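Local coordinates for type IV secretion system protein DotB (Yersinia pseudotuberculosis IP 31758, PDB 6GEF) that probably hydrolyses ATP as a GspE-family AAA+ ATPase, a likely motor of type IVb secretion, at residues A[178-183]-A[320-325]. Residues are numbered along the deposited sequence; the frame is centred on the assembly and turned at random.
Sequences GIVMVA and TRFIMA
M181 and M324, which bury the most surface here, sit on neighbouring parallel strands of the mixed ATPase sheet, 179-183 and 320-330. The amide N of M324 gives a hydrogen bond of 2.7 Å to M181 O, in the carbonyl plane, while M181 N reaches F322 O at 3.0 Å. F322 and M324 flank I323, the pair partner of M181, as in a parallel sheet.

The M181 side chain leaves on the face of I179 and I323. With CG anti to the carbonyl carbon (chi1 -59°), the thioether runs beside I323, and SD lies 4.1 Å from I323 CD1. A flexible methionine can follow both isoleucine and V296 of helix 293-302, which packs over this face. Here too A183 CB lies 4.1 Å from A325 CB, small methyls suiting closely spaced strands.

The other face carries V180, V182, F322 and M324. V182 CG1 lies 4.1 Å from M324 CB; beyond it, CG is anti to the backbone N (chi1 -167°) and the long apolar chain leads away from 178-183, the side chain also touching M173. V180 CG1 meets F322 CB at 4.2 Å, approaching the ring obliquely. The compact valines suit a central strand, and V182 also touches K190 of the probable P-loop.

R321 is the extra residue of a beta bulge, between the pairs I179-T320 and V180-F322; its N still bonds to I179 O at 2.8 Å. Peptide bonding and apolar packing on both faces thus hold the strand leading into the probable nucleotide-binding loop in a largely buried setting.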
ATOM      1  N   GLY A 178     -19.801  20.404  29.758  1.00 62.20           N
ATOM      2  CA  GLY A 178     -19.816  18.960  29.756  1.00 62.89           C
ATOM      3  C   GLY A 178     -20.694  18.363  28.674  1.00 60.64           C
ATOM      4  O   GLY A 178     -21.154  19.037  27.759  1.00 58.26           O
ATOM      5  N   ILE A 179     -20.949  17.075  28.818  1.00 62.13           N
ATOM      6  CA  ILE A 179     -21.570  16.265  27.786  1.00 63.45           C
ATOM      7  C   ILE A 179     -22.924  15.782  28.319  1.00 65.34           C
ATOM      8  O   ILE A 179     -22.996  15.135  29.363  1.00 70.28           O
ATOM      9  CB  ILE A 179     -20.697  15.065  27.410  1.00 64.29           C
ATOM     10  CG1 ILE A 179     -19.335  15.545  26.888  1.00 66.68           C
ATOM     11  CG2 ILE A 179     -21.368  14.220  26.348  1.00 62.18           C
ATOM     12  CD1 ILE A 179     -18.342  14.411  26.647  1.00 65.91           C
ATOM     13  N   VAL A 180     -23.994  16.119  27.592  1.00 61.93           N
ATOM     14  CA  VAL A 180     -25.295  15.505  27.782  1.00 60.05           C
ATOM     15  C   VAL A 180     -25.477  14.440  26.702  1.00 59.65           C
ATOM     16  O   VAL A 180     -25.342  14.728  25.509  1.00 58.02           O
ATOM     17  CB  VAL A 180     -26.410  16.558  27.694  1.00 59.87           C
ATOM     18  CG1 VAL A 180     -27.776  15.922  27.955  1.00 60.13           C
ATOM     19  CG2 VAL A 180     -26.151  17.685  28.685  1.00 61.03           C
ATOM     20  N   MET A 181     -25.792  13.221  27.132  1.00 58.29           N
ATOM     21  CA  MET A 181     -25.930  12.086  26.238  1.00 59.80           C
ATOM     22  C   MET A 181     -27.355  11.535  26.396  1.00 60.03           C
ATOM     23  O   MET A 181     -27.814  11.305  27.524  1.00 60.80           O
ATOM     24  CB  MET A 181     -24.922  10.988  26.569  1.00 61.73           C
ATOM     25  CG  MET A 181     -23.481  11.464  26.484  1.00 65.34           C
ATOM     26  SD  MET A 181     -22.293  10.522  27.496  1.00 69.02           S
ATOM     27  CE  MET A 181     -22.401   8.951  26.753  1.00 69.33           C
ATOM     28  N   VAL A 182     -28.033  11.306  25.273  1.00 57.79           N
ATOM     29  CA  VAL A 182     -29.247  10.539  25.222  1.00 59.13           C
ATOM     30  C   VAL A 182     -28.931   9.256  24.450  1.00 56.84           C
ATOM     31  O   VAL A 182     -28.465   9.287  23.329  1.00 51.92           O
ATOM     32  CB  VAL A 182     -30.427  11.296  24.575  1.00 60.45           C
ATOM     33  CG1 VAL A 182     -30.488  12.715  25.140  1.00 61.38           C
ATOM     34  CG2 VAL A 182     -30.285  11.339  23.092  1.00 61.56           C
ATOM     35  N   ALA A 183     -29.215   8.106  25.062  1.00 59.78           N
ATOM     36  CA  ALA A 183     -28.920   6.807  24.528  1.00 59.96           C
ATOM     37  C   ALA A 183     -30.196   6.132  24.035  1.00 61.03           C
ATOM     38  O   ALA A 183     -31.312   6.561  24.310  1.00 65.16           O
ATOM     39  CB  ALA A 183     -28.240   5.936  25.571  1.00 60.22           C
ATOM     40  N   THR A 320     -19.006  14.037  31.626  1.00 73.40           N
ATOM     41  CA  THR A 320     -20.417  13.710  31.539  1.00 71.76           C
ATOM     42  C   THR A 320     -21.213  14.526  32.554  1.00 72.26           C
ATOM     43  O   THR A 320     -20.820  14.640  33.717  1.00 74.32           O
ATOM     44  CB  THR A 320     -20.619  12.222  31.806  1.00 71.27           C
ATOM     45  OG1 THR A 320     -19.762  11.455  30.931  1.00 65.22           O
ATOM     46  CG2 THR A 320     -22.074  11.835  31.552  1.00 69.45           C
ATOM     47  N   ARG A 321     -22.315  15.127  32.108  1.00 70.58           N
ATOM     48  CA  ARG A 321     -23.206  15.869  32.979  1.00 70.14           C
ATOM     49  C   ARG A 321     -24.564  15.215  33.187  1.00 66.42           C
ATOM     50  O   ARG A 321     -25.277  15.572  34.133  1.00 62.27           O
ATOM     51  CB  ARG A 321     -23.393  17.304  32.451  1.00 72.35           C
ATOM     52  CG  ARG A 321     -22.449  18.320  33.079  1.00 77.15           C
ATOM     53  CD  ARG A 321     -22.150  17.988  34.541  1.00 84.35           C
ATOM     54  NE  ARG A 321     -22.254  19.151  35.411  1.00 93.96           N
ATOM     55  CZ  ARG A 321     -23.356  19.462  36.093  1.00 98.32           C
ATOM     56  NH1 ARG A 321     -24.458  18.697  36.007  1.00 97.10           N
ATOM     57  NH2 ARG A 321     -23.367  20.542  36.881  1.00 95.50           N
ATOM     58  N   PHE A 322     -24.932  14.260  32.337  1.00 64.56           N
ATOM     59  CA  PHE A 322     -26.302  13.768  32.293  1.00 64.06           C
ATOM     60  C   PHE A 322     -26.445  12.700  31.205  1.00 60.14           C
ATOM     61  O   PHE A 322     -25.995  12.897  30.070  1.00 57.79           O
ATOM     62  CB  PHE A 322     -27.295  14.920  31.993  1.00 65.32           C
ATOM     63  CG  PHE A 322     -28.713  14.561  32.257  1.00 66.99           C
ATOM     64  CD1 PHE A 322     -29.395  13.791  31.353  1.00 65.84           C
ATOM     65  CD2 PHE A 322     -29.387  15.011  33.395  1.00 68.75           C
ATOM     66  CE1 PHE A 322     -30.727  13.454  31.561  1.00 65.13           C
ATOM     67  CE2 PHE A 322     -30.708  14.680  33.594  1.00 69.33           C
ATOM     68  CZ  PHE A 322     -31.368  13.899  32.678  1.00 68.88           C
ATOM     69  N   ILE A 323     -27.102  11.589  31.549  1.00 63.64           N
ATOM     70  CA  ILE A 323     -27.219  10.451  30.658  1.00 64.18           C
ATOM     71  C   ILE A 323     -28.686  10.048  30.615  1.00 65.28           C
ATOM     72  O   ILE A 323     -29.258   9.646  31.635  1.00 65.93           O
ATOM     73  CB  ILE A 323     -26.338   9.258  31.094  1.00 66.53           C
ATOM     74  CG1 ILE A 323     -24.862   9.647  31.082  1.00 67.86           C
ATOM     75  CG2 ILE A 323     -26.644   8.030  30.253  1.00 66.02           C
ATOM     76  CD1 ILE A 323     -23.902   8.530  30.716  1.00 68.00           C
ATOM     77  N   MET A 324     -29.290  10.134  29.424  1.00 64.67           N
ATOM     78  CA  MET A 324     -30.628   9.615  29.174  1.00 63.25           C
ATOM     79  C   MET A 324     -30.536   8.467  28.183  1.00 63.97           C
ATOM     80  O   MET A 324     -30.052   8.621  27.080  1.00 69.49           O
ATOM     81  CB  MET A 324     -31.511  10.719  28.603  1.00 62.97           C
ATOM     82  CG  MET A 324     -32.999  10.376  28.589  1.00 62.92           C
ATOM     83  SD  MET A 324     -34.029  11.747  28.078  1.00 62.55           S
ATOM     84  CE  MET A 324     -34.406  12.487  29.657  1.00 64.50           C
ATOM     85  N   ALA A 325     -30.980   7.290  28.620  1.00 63.93           N
ATOM     86  CA  ALA A 325     -31.489   6.261  27.704  1.00 63.22           C
ATOM     87  C   ALA A 325     -32.998   6.377  27.569  1.00 59.41           C
ATOM     88  O   ALA A 325     -33.693   6.649  28.533  1.00 58.82           O
ATOM     89  CB  ALA A 325     -31.124   4.868  28.212  1.00 64.90           C
TER